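Local coordinates for siroheme decarboxylase (PDB 4CH7), which catalyses the decarboxylation of siroheme to didecarboxysiroheme during heme d1 biosynthesis, at residues A[76-81]-A[310-315]; A[102-107]-A[131-136]; A[121-126]-A[325-330]. One frame throughout, in Å; residues are numbered along the deposited sequence.

How the contacts relate
The three contacts lie in or around the α+β barrel that the two AsnC-like domains form together: contact 2 within its wall, contact 1 between a helix and a barrel strand, contact 3 between two helices outside it. Contact 2 is buried and wholly apolar, a tryptophan meeting two leucines from strands that are not direct neighbours. Contacts 1 and 3 are partly buried. Contact 1 adds a weak salt bridge between exposed side chains to a leucine-phenylalanine pair, whereas contact 3 relies on apolar and aromatic groups. Contacts 1 and 2 touch where L78, V81 and F312 meet 102-107. Contacts 2 and 3 adjoin through Y132 against A124, and through F105 and L107 against M123. Contacts 1 and 3 do not touch.

Contact 1. Residues A[76-81]-A[310-315]; sequences QKLEEV and REFKKV
L78 and F312 form the apolar half of this contact, E79 and R310 the charged half. The CD1 methyl of L78 meets the far end of the F312 ring, 3.4 Å from CZ and 3.9 Å from CE2, approaching obliquely. With CG opposite the backbone N (chi1 -164°), the leucine reaches across from its helix to the ring.

E79 and R310 make a weak salt bridge: NH1 of R310 donates to OE1 of E79 over 3.3 Å, the N-H...O angle only 146°. The carboxylate comes to the edge of the guanidinium with the two planes 63° apart, so the two groups do not meet in a flat, two-pronged pairing. A bend at chi3 turns the arginine's head toward the outer part of the F312 ring, whose CE1 lies 3.2 Å above the middle of the guanidinium plane. One phenyl ring thus serves both halves.

F312 marks a corner in strand 303-314, where it and K313 both face N94 in a classic β bulge. Beyond L78, its ring packs on A82 and N86 of helix 75-87 and on L103 of strand 103-109, while R310 continues the pairing with strand 91-97 through E96.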
loop_
_atom_site.group_PDB
_atom_site.type_symbol
_atom_site.label_atom_id
_atom_site.label_comp_id
_atom_site.label_asym_id
_atom_site.label_seq_id
_atom_site.Cartn_x
_atom_site.Cartn_y
_atom_site.Cartn_z
ATOM N N GLN A 76 -20.916 -14.643 -13.861
ATOM C CA GLN A 76 -22.288 -14.260 -13.549
ATOM C C GLN A 76 -22.343 -13.444 -12.264
ATOM O O GLN A 76 -23.149 -12.520 -12.135
ATOM C CB GLN A 76 -23.177 -15.499 -13.403
ATOM C CG GLN A 76 -23.284 -16.363 -14.653
ATOM C CD GLN A 76 -22.210 -17.433 -14.732
ATOM O OE1 GLN A 76 -21.439 -17.632 -13.792
ATOM N NE2 GLN A 76 -22.158 -18.132 -15.859
ATOM N N LYS A 77 -21.472 -13.785 -11.320
ATOM C CA LYS A 77 -21.510 -13.182 -9.995
ATOM C C LYS A 77 -20.273 -12.338 -9.694
ATOM O O LYS A 77 -20.134 -11.813 -8.591
ATOM C CB LYS A 77 -21.686 -14.267 -8.928
ATOM C CG LYS A 77 -22.787 -15.273 -9.237
ATOM C CD LYS A 77 -24.090 -14.574 -9.606
ATOM C CE LYS A 77 -25.171 -15.564 -10.009
ATOM N NZ LYS A 77 -25.692 -16.313 -8.835
ATOM N N LEU A 78 -19.389 -12.201 -10.680
ATOM C CA LEU A 78 -18.140 -11.458 -10.506
ATOM C C LEU A 78 -18.376 -10.010 -10.071
ATOM O O LEU A 78 -17.807 -9.558 -9.074
ATOM C CB LEU A 78 -17.313 -11.498 -11.795
ATOM C CG LEU A 78 -15.829 -11.117 -11.745
ATOM C CD1 LEU A 78 -15.620 -9.615 -11.823
ATOM C CD2 LEU A 78 -15.165 -11.680 -10.499
ATOM N N GLU A 79 -19.206 -9.290 -10.820
ATOM C CA GLU A 79 -19.486 -7.888 -10.518
ATOM C C GLU A 79 -20.142 -7.700 -9.153
ATOM O O GLU A 79 -19.725 -6.841 -8.377
ATOM C CB GLU A 79 -20.348 -7.246 -11.609
ATOM C CG GLU A 79 -19.577 -6.817 -12.849
ATOM C CD GLU A 79 -20.175 -5.587 -13.501
ATOM O OE1 GLU A 79 -20.050 -4.488 -12.924
ATOM O OE2 GLU A 79 -20.764 -5.719 -14.593
ATOM N N GLU A 80 -21.172 -8.494 -8.869
ATOM C CA GLU A 80 -21.852 -8.454 -7.576
ATOM C C GLU A 80 -20.869 -8.622 -6.418
ATOM O O GLU A 80 -20.879 -7.846 -5.460
ATOM C CB GLU A 80 -22.923 -9.543 -7.510
ATOM C CG GLU A 80 -23.539 -9.729 -6.134
ATOM C CD GLU A 80 -24.624 -10.789 -6.119
ATOM O OE1 GLU A 80 -24.851 -11.423 -7.172
ATOM O OE2 GLU A 80 -25.248 -10.985 -5.057
ATOM N N VAL A 81 -20.019 -9.640 -6.520
ATOM C CA VAL A 81 -19.002 -9.913 -5.508
ATOM C C VAL A 81 -17.987 -8.772 -5.415
ATOM O O VAL A 81 -17.597 -8.366 -4.322
ATOM C CB VAL A 81 -18.279 -11.247 -5.790
ATOM C CG1 VAL A 81 -17.073 -11.414 -4.885
ATOM C CG2 VAL A 81 -19.234 -12.413 -5.608
ATOM N N ARG A 310 -9.759 -5.665 -15.109
ATOM C CA ARG A 310 -10.655 -4.679 -14.504
ATOM C C ARG A 310 -10.071 -4.109 -13.214
ATOM O O ARG A 310 -9.397 -4.816 -12.462
ATOM C CB ARG A 310 -12.034 -5.282 -14.206
ATOM C CG ARG A 310 -13.023 -5.223 -15.358
ATOM C CD ARG A 310 -14.466 -5.191 -14.870
ATOM N NE ARG A 310 -14.801 -3.921 -14.230
ATOM C CZ ARG A 310 -16.041 -3.520 -13.965
ATOM N NH1 ARG A 310 -17.072 -4.290 -14.283
ATOM N NH2 ARG A 310 -16.250 -2.350 -13.378
ATOM N N GLU A 311 -10.329 -2.829 -12.969
ATOM C CA GLU A 311 -9.974 -2.206 -11.697
ATOM C C GLU A 311 -11.239 -1.715 -11.003
ATOM O O GLU A 311 -11.827 -0.707 -11.402
ATOM C CB GLU A 311 -8.994 -1.046 -11.895
ATOM C CG GLU A 311 -8.575 -0.365 -10.593
ATOM C CD GLU A 311 -7.344 0.507 -10.758
ATOM O OE1 GLU A 311 -7.321 1.343 -11.684
ATOM O OE2 GLU A 311 -6.395 0.346 -9.963
ATOM N N PHE A 312 -11.657 -2.436 -9.969
ATOM C CA PHE A 312 -12.879 -2.104 -9.251
ATOM C C PHE A 312 -12.638 -1.032 -8.205
ATOM O O PHE A 312 -13.562 -0.313 -7.815
ATOM C CB PHE A 312 -13.454 -3.350 -8.580
ATOM C CG PHE A 312 -13.901 -4.401 -9.546
ATOM C CD1 PHE A 312 -15.033 -4.203 -10.323
ATOM C CD2 PHE A 312 -13.198 -5.589 -9.677
ATOM C CE1 PHE A 312 -15.454 -5.167 -11.218
ATOM C CE2 PHE A 312 -13.612 -6.559 -10.569
ATOM C CZ PHE A 312 -14.742 -6.344 -11.343
ATOM N N LYS A 313 -11.393 -0.926 -7.755
ATOM C CA LYS A 313 -11.066 -0.037 -6.653
ATOM C C LYS A 313 -9.564 0.165 -6.527
ATOM O O LYS A 313 -8.791 -0.797 -6.541
ATOM C CB LYS A 313 -11.623 -0.612 -5.350
ATOM C CG LYS A 313 -11.536 0.317 -4.152
ATOM C CD LYS A 313 -12.193 -0.330 -2.946
ATOM C CE LYS A 313 -12.233 0.614 -1.763
ATOM N NZ LYS A 313 -12.893 -0.018 -0.592
ATOM N N LYS A 314 -9.156 1.423 -6.414
ATOM C CA LYS A 314 -7.779 1.755 -6.086
ATOM C C LYS A 314 -7.769 3.008 -5.231
ATOM O O LYS A 314 -7.570 4.117 -5.728
ATOM C CB LYS A 314 -6.935 1.973 -7.340
ATOM C CG LYS A 314 -5.455 2.158 -7.040
ATOM C CD LYS A 314 -4.676 2.571 -8.271
ATOM C CE LYS A 314 -3.186 2.355 -8.063
ATOM N NZ LYS A 314 -2.696 2.960 -6.795
ATOM N N VAL A 315 -8.013 2.822 -3.941
ATOM C CA VAL A 315 -7.905 3.900 -2.978
ATOM C C VAL A 315 -6.817 3.492 -2.005
ATOM O O VAL A 315 -6.310 2.372 -2.074
ATOM C CB VAL A 315 -9.222 4.096 -2.208
ATOM C CG1 VAL A 315 -10.387 4.215 -3.174
ATOM C CG2 VAL A 315 -9.457 2.937 -1.254
#

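Contact 2. Residues A[102-107]-A[131-136]; sequences NLWFTL and DYLVLR
W104 and L133 are the residues whose backbones come nearest, with 9.0 Å between the CA of W104 and the CA of L133, and no hydrogen bond joins 102-107 to 131-136. Strand 65-71 runs between them, antiparallel to both, so the contact bridges over an intervening strand and is made by side chains alone.

W104 does the bridging with the outer rim of its six-membered ring. The CD1 methyl of L135 sits at the ring edge, near its plane, 3.7 Å from CZ3 of W104 and 3.8 Å from its CH2. L133 sends its own CD1 to within 4.2 Å of the W104 CH2, from an oblique direction. The two leucines, two residues apart on one strand, point the same way and present their methyls to one corner of the indole. In W104, CG lies opposite the carbonyl carbon (chi1 -71°), which swings the six-membered ring toward strand 132-139. The other end of the indole is tied down: NE1 donates to the backbone O of F101, which limits rotation of the ring while its apolar rim faces the leucines.

L68 and A70 of the intervening strand pack against the indole. F271 touches both leucines, which are also met by F101 at L133 and by R265 at L135. L103 and F105 instead pack against helix 75-87 on the opposite face of the sheet.

The arrangement is that of a ferredoxin-like α+β unit, with helices on one face of its sheet and the other face turned into the barrel of AsnC-like ligand-binding domains, here closed by the strands of the second such domain. W104 lies on this inner face, its side chain about 8 Å from that of H93, the inferred active-site residue.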
loop_
_atom_site.group_PDB
_atom_site.type_symbol
_atom_site.label_atom_id
_atom_site.label_comp_id
_atom_site.label_asym_id
_atom_site.label_seq_id
_atom_site.Cartn_x
_atom_site.Cartn_y
_atom_site.Cartn_z
ATOM N N ASN A 102 -10.239 -15.363 -10.051
ATOM C CA ASN A 102 -10.419 -14.233 -10.959
ATOM C C ASN A 102 -10.638 -12.896 -10.255
ATOM O O ASN A 102 -10.760 -11.860 -10.913
ATOM C CB ASN A 102 -11.586 -14.510 -11.907
ATOM C CG ASN A 102 -12.829 -14.966 -11.171
ATOM O OD1 ASN A 102 -12.740 -15.617 -10.131
ATOM N ND2 ASN A 102 -13.996 -14.631 -11.709
ATOM N N LEU A 103 -10.706 -12.916 -8.928
ATOM C CA LEU A 103 -10.854 -11.678 -8.169
ATOM C C LEU A 103 -9.770 -11.555 -7.102
ATOM O O LEU A 103 -9.722 -12.347 -6.161
ATOM C CB LEU A 103 -12.244 -11.578 -7.536
ATOM C CG LEU A 103 -12.571 -10.197 -6.967
ATOM C CD1 LEU A 103 -12.742 -9.193 -8.098
ATOM C CD2 LEU A 103 -13.802 -10.231 -6.089
ATOM N N TRP A 104 -8.909 -10.553 -7.255
ATOM C CA TRP A 104 -7.806 -10.333 -6.333
ATOM C C TRP A 104 -7.900 -8.962 -5.685
ATOM O O TRP A 104 -7.968 -7.943 -6.377
ATOM C CB TRP A 104 -6.476 -10.452 -7.072
ATOM C CG TRP A 104 -6.148 -11.852 -7.474
ATOM C CD1 TRP A 104 -6.739 -12.585 -8.460
ATOM C CD2 TRP A 104 -5.136 -12.691 -6.902
ATOM N NE1 TRP A 104 -6.162 -13.832 -8.531
ATOM C CE2 TRP A 104 -5.174 -13.920 -7.584
ATOM C CE3 TRP A 104 -4.204 -12.520 -5.876
ATOM C CZ2 TRP A 104 -4.309 -14.977 -7.270
ATOM C CZ3 TRP A 104 -3.349 -13.566 -5.567
ATOM C CH2 TRP A 104 -3.405 -14.776 -6.261
ATOM N N PHE A 105 -7.901 -8.938 -4.357
ATOM C CA PHE A 105 -7.888 -7.673 -3.641
ATOM C C PHE A 105 -6.920 -7.673 -2.464
ATOM O O PHE A 105 -6.566 -8.725 -1.925
ATOM C CB PHE A 105 -9.300 -7.256 -3.204
ATOM C CG PHE A 105 -9.976 -8.230 -2.286
ATOM C CD1 PHE A 105 -10.680 -9.311 -2.798
ATOM C CD2 PHE A 105 -9.937 -8.045 -0.912
ATOM C CE1 PHE A 105 -11.315 -10.206 -1.955
ATOM C CE2 PHE A 105 -10.570 -8.931 -0.060
ATOM C CZ PHE A 105 -11.263 -10.013 -0.582
ATOM N N THR A 106 -6.478 -6.479 -2.091
ATOM C CA THR A 106 -5.621 -6.310 -0.929
ATOM C C THR A 106 -6.484 -5.934 0.264
ATOM O O THR A 106 -7.219 -4.946 0.221
ATOM C CB THR A 106 -4.558 -5.225 -1.162
ATOM O OG1 THR A 106 -3.691 -5.625 -2.231
ATOM C CG2 THR A 106 -3.737 -5.003 0.101
ATOM N N LEU A 107 -6.409 -6.738 1.320
ATOM C CA LEU A 107 -7.185 -6.482 2.525
ATOM C C LEU A 107 -6.273 -6.115 3.680
ATOM O O LEU A 107 -5.276 -6.792 3.926
ATOM C CB LEU A 107 -8.025 -7.704 2.901
ATOM C CG LEU A 107 -8.783 -7.633 4.230
ATOM C CD1 LEU A 107 -9.769 -6.479 4.220
ATOM C CD2 LEU A 107 -9.495 -8.941 4.516
ATOM N N ASP A 131 -13.860 -21.259 -2.790
ATOM C CA ASP A 131 -12.404 -21.296 -2.838
ATOM C C ASP A 131 -11.796 -19.901 -2.806
ATOM O O ASP A 131 -12.096 -19.060 -3.657
ATOM C CB ASP A 131 -11.928 -22.050 -4.080
ATOM C CG ASP A 131 -12.337 -23.507 -4.067
ATOM O OD1 ASP A 131 -12.330 -24.117 -2.979
ATOM O OD2 ASP A 131 -12.666 -24.043 -5.145
ATOM N N TYR A 132 -10.939 -19.661 -1.818
ATOM C CA TYR A 132 -10.219 -18.396 -1.738
ATOM C C TYR A 132 -8.789 -18.569 -1.238
ATOM O O TYR A 132 -8.439 -19.598 -0.652
ATOM C CB TYR A 132 -10.972 -17.371 -0.881
ATOM C CG TYR A 132 -11.208 -17.784 0.556
ATOM C CD1 TYR A 132 -10.273 -17.508 1.545
ATOM C CD2 TYR A 132 -12.380 -18.428 0.927
ATOM C CE1 TYR A 132 -10.492 -17.875 2.857
ATOM C CE2 TYR A 132 -12.607 -18.796 2.236
ATOM C CZ TYR A 132 -11.660 -18.519 3.196
ATOM O OH TYR A 132 -11.884 -18.889 4.501
ATOM N N LEU A 133 -7.965 -17.555 -1.483
ATOM C CA LEU A 133 -6.570 -17.586 -1.068
ATOM C C LEU A 133 -6.275 -16.442 -0.108
ATOM O O LEU A 133 -6.802 -15.337 -0.261
ATOM C CB LEU A 133 -5.649 -17.494 -2.284
ATOM C CG LEU A 133 -5.786 -18.596 -3.330
ATOM C CD1 LEU A 133 -4.861 -18.340 -4.501
ATOM C CD2 LEU A 133 -5.509 -19.955 -2.715
ATOM N N VAL A 134 -5.441 -16.719 0.889
ATOM C CA VAL A 134 -4.997 -15.698 1.826
ATOM C C VAL A 134 -3.474 -15.654 1.806
ATOM O O VAL A 134 -2.806 -16.452 2.471
ATOM C CB VAL A 134 -5.532 -15.959 3.249
ATOM C CG1 VAL A 134 -4.941 -14.964 4.229
ATOM C CG2 VAL A 134 -7.051 -15.873 3.262
ATOM N N LEU A 135 -2.933 -14.724 1.022
ATOM C CA LEU A 135 -1.494 -14.650 0.795
ATOM C C LEU A 135 -0.889 -13.399 1.425
ATOM O O LEU A 135 -1.315 -12.280 1.135
ATOM C CB LEU A 135 -1.193 -14.665 -0.707
ATOM C CG LEU A 135 -1.925 -15.725 -1.530
ATOM C CD1 LEU A 135 -1.572 -15.612 -3.005
ATOM C CD2 LEU A 135 -1.616 -17.114 -1.014
ATOM N N ARG A 136 0.102 -13.592 2.290
ATOM C CA ARG A 136 0.813 -12.467 2.880
ATOM C C ARG A 136 2.145 -12.246 2.178
ATOM O O ARG A 136 3.059 -13.067 2.277
ATOM C CB ARG A 136 1.015 -12.677 4.380
ATOM C CG ARG A 136 -0.252 -12.446 5.184
ATOM C CD ARG A 136 -0.040 -12.681 6.665
ATOM N NE ARG A 136 -1.255 -12.403 7.425
ATOM C CZ ARG A 136 -2.261 -13.262 7.556
ATOM N NH1 ARG A 136 -2.202 -14.452 6.976
ATOM N NH2 ARG A 136 -3.333 -12.933 8.261
#

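Contact 3. Residues A[121-126]-A[325-330]; sequences RLMAER and ERWFKE
M123, present as selenomethionine, and W327 approach one another at about a right angle. The terminal methyl CE of M123 lies 3.4 Å from CH2 of the W327 indole and 4.0 Å from its CZ3, so it is the outer end of the six-membered ring that is touched. CG of M123 also comes within 4.1 Å of that CH2. Beyond CG the M123 chain is fully extended (chi2 177°), which carries CE across to the indole. The preceding residue, L122, brings its CD1 methyl obliquely to the far end of the F328 ring, 3.8 Å from CZ and 3.9 Å from CE1, again with the side chains roughly perpendicular. Both aromatic side chains leave helix 323-335 with CG opposite the backbone N, which sends the neighbouring rings toward the same partner helix.

Helix 116-126 is the second helix of the βαββαβ ferredoxin-like unit that starts at strand 65-71, and helix 323-335, the last of the chain, packs alongside it, at the end of helix 75-87. The L122 and F328 backbones come nearest here, their CA atoms 9.5 Å apart. With an alanine in place of W327, which takes the ring from beside the M123 methyl, a gap would probably open between the two helices.

Further out, W327 also rests on A87 and C88, and M123 on F84 and C88, so the end of helix 75-87 joins the group. L331, I332 and L335 extend the apolar seam along L122, and S114 meets F328 at the loop preceding helix 116-126.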
loop_
_atom_site.group_PDB
_atom_site.type_symbol
_atom_site.label_atom_id
_atom_site.label_comp_id
_atom_site.label_asym_id
_atom_site.label_seq_id
_atom_site.Cartn_x
_atom_site.Cartn_y
_atom_site.Cartn_z
ATOM N N ARG A 121 -13.296 -15.223 5.776
ATOM C CA ARG A 121 -14.204 -16.366 5.878
ATOM C C ARG A 121 -15.650 -15.885 5.828
ATOM O O ARG A 121 -16.478 -16.423 5.090
ATOM C CB ARG A 121 -13.957 -17.149 7.175
ATOM C CG ARG A 121 -15.035 -18.179 7.494
ATOM C CD ARG A 121 -14.722 -18.959 8.767
ATOM N NE ARG A 121 -14.455 -18.088 9.908
ATOM C CZ ARG A 121 -15.395 -17.576 10.698
ATOM N NH1 ARG A 121 -16.675 -17.837 10.473
ATOM N NH2 ARG A 121 -15.060 -16.798 11.716
ATOM N N LEU A 122 -15.932 -14.850 6.612
ATOM C CA LEU A 122 -17.255 -14.246 6.654
ATOM C C LEU A 122 -17.608 -13.579 5.324
ATOM O O LEU A 122 -18.761 -13.623 4.893
ATOM C CB LEU A 122 -17.333 -13.247 7.809
ATOM C CG LEU A 122 -17.143 -13.881 9.187
ATOM C CD1 LEU A 122 -16.930 -12.834 10.264
ATOM C CD2 LEU A 122 -18.331 -14.762 9.524
HETATM N N MSE A 123 -16.612 -12.976 4.678
HETATM C CA MSE A 123 -16.786 -12.396 3.349
HETATM C C MSE A 123 -17.163 -13.482 2.348
HETATM O O MSE A 123 -18.160 -13.372 1.637
HETATM C CB MSE A 123 -15.494 -11.722 2.880
HETATM C CG MSE A 123 -15.180 -10.362 3.498
HETATM SE SE MSE A 123 -13.457 -9.741 2.827
HETATM C CE MSE A 123 -13.310 -8.047 3.717
ATOM N N ALA A 124 -16.349 -14.531 2.298
ATOM C CA ALA A 124 -16.557 -15.637 1.368
ATOM C C ALA A 124 -17.865 -16.373 1.637
ATOM O O ALA A 124 -18.534 -16.819 0.707
ATOM C CB ALA A 124 -15.387 -16.602 1.430
ATOM N N GLU A 125 -18.220 -16.508 2.911
ATOM C CA GLU A 125 -19.468 -17.160 3.294
ATOM C C GLU A 125 -20.673 -16.353 2.811
ATOM O O GLU A 125 -21.629 -16.906 2.263
ATOM C CB GLU A 125 -19.534 -17.338 4.813
ATOM C CG GLU A 125 -20.810 -18.010 5.297
ATOM C CD GLU A 125 -21.045 -17.837 6.782
ATOM O OE1 GLU A 125 -20.072 -17.560 7.512
ATOM O OE2 GLU A 125 -22.206 -17.978 7.218
ATOM N N ARG A 126 -20.612 -15.041 3.025
ATOM C CA ARG A 126 -21.669 -14.120 2.613
ATOM C C ARG A 126 -21.811 -14.064 1.092
ATOM O O ARG A 126 -22.924 -14.018 0.561
ATOM C CB ARG A 126 -21.383 -12.724 3.178
ATOM C CG ARG A 126 -22.237 -11.601 2.604
ATOM C CD ARG A 126 -23.698 -11.730 3.000
ATOM N NE ARG A 126 -24.498 -10.629 2.472
ATOM C CZ ARG A 126 -25.823 -10.651 2.368
ATOM N NH1 ARG A 126 -26.500 -11.724 2.750
ATOM N NH2 ARG A 126 -26.469 -9.604 1.875
ATOM N N GLU A 325 -14.980 -1.234 11.439
ATOM C CA GLU A 325 -15.705 -1.941 12.484
ATOM C C GLU A 325 -17.204 -1.895 12.217
ATOM O O GLU A 325 -17.883 -2.920 12.266
ATOM C CB GLU A 325 -15.387 -1.331 13.851
ATOM C CG GLU A 325 -16.153 -1.950 15.011
ATOM C CD GLU A 325 -15.835 -1.289 16.338
ATOM O OE1 GLU A 325 -14.638 -1.145 16.663
ATOM O OE2 GLU A 325 -16.783 -0.909 17.055
ATOM N N ARG A 326 -17.706 -0.702 11.914
ATOM C CA ARG A 326 -19.114 -0.515 11.583
ATOM C C ARG A 326 -19.501 -1.335 10.356
ATOM O O ARG A 326 -20.573 -1.942 10.319
ATOM C CB ARG A 326 -19.415 0.968 11.359
ATOM C CG ARG A 326 -20.832 1.249 10.898
ATOM C CD ARG A 326 -21.138 2.739 10.906
ATOM N NE ARG A 326 -20.072 3.529 10.297
ATOM C CZ ARG A 326 -19.876 3.643 8.986
ATOM N NH1 ARG A 326 -20.669 3.009 8.135
ATOM N NH2 ARG A 326 -18.883 4.388 8.525
ATOM N N TRP A 327 -18.622 -1.359 9.359
ATOM C CA TRP A 327 -18.819 -2.216 8.198
ATOM C C TRP A 327 -18.804 -3.680 8.611
ATOM O O TRP A 327 -19.565 -4.491 8.081
ATOM C CB TRP A 327 -17.734 -1.975 7.146
ATOM C CG TRP A 327 -17.790 -2.968 6.024
ATOM C CD1 TRP A 327 -18.538 -2.878 4.885
ATOM C CD2 TRP A 327 -17.078 -4.210 5.938
ATOM N NE1 TRP A 327 -18.331 -3.986 4.096
ATOM C CE2 TRP A 327 -17.440 -4.818 4.720
ATOM C CE3 TRP A 327 -16.168 -4.865 6.771
ATOM C CZ2 TRP A 327 -16.923 -6.051 4.318
ATOM C CZ3 TRP A 327 -15.657 -6.087 6.370
ATOM C CH2 TRP A 327 -16.038 -6.666 5.158
ATOM N N PHE A 328 -17.929 -4.012 9.555
ATOM C CA PHE A 328 -17.762 -5.392 9.997
ATOM C C PHE A 328 -18.990 -5.924 10.735
ATOM O O PHE A 328 -19.427 -7.047 10.481
ATOM C CB PHE A 328 -16.514 -5.532 10.868
ATOM C CG PHE A 328 -16.156 -6.956 11.182
ATOM C CD1 PHE A 328 -15.967 -7.876 10.157
ATOM C CD2 PHE A 328 -16.002 -7.375 12.494
ATOM C CE1 PHE A 328 -15.638 -9.190 10.437
ATOM C CE2 PHE A 328 -15.671 -8.688 12.782
ATOM C CZ PHE A 328 -15.490 -9.597 11.750
ATOM N N LYS A 329 -19.531 -5.117 11.648
ATOM C CA LYS A 329 -20.739 -5.476 12.387
ATOM C C LYS A 329 -21.870 -5.808 11.423
ATOM O O LYS A 329 -22.600 -6.781 11.613
ATOM C CB LYS A 329 -21.187 -4.321 13.284
ATOM C CG LYS A 329 -20.120 -3.757 14.209
ATOM C CD LYS A 329 -19.758 -4.717 15.325
ATOM C CE LYS A 329 -18.902 -4.026 16.379
ATOM N NZ LYS A 329 -19.619 -2.884 17.014
ATOM N N GLU A 330 -22.005 -4.986 10.385
ATOM C CA GLU A 330 -23.036 -5.172 9.372
ATOM C C GLU A 330 -22.895 -6.506 8.649
ATOM O O GLU A 330 -23.893 -7.160 8.347
ATOM C CB GLU A 330 -23.010 -4.020 8.366
ATOM C CG GLU A 330 -24.012 -2.927 8.675
ATOM C CD GLU A 330 -25.438 -3.436 8.651
ATOM O OE1 GLU A 330 -25.899 -3.854 7.568
ATOM O OE2 GLU A 330 -26.095 -3.426 9.712
#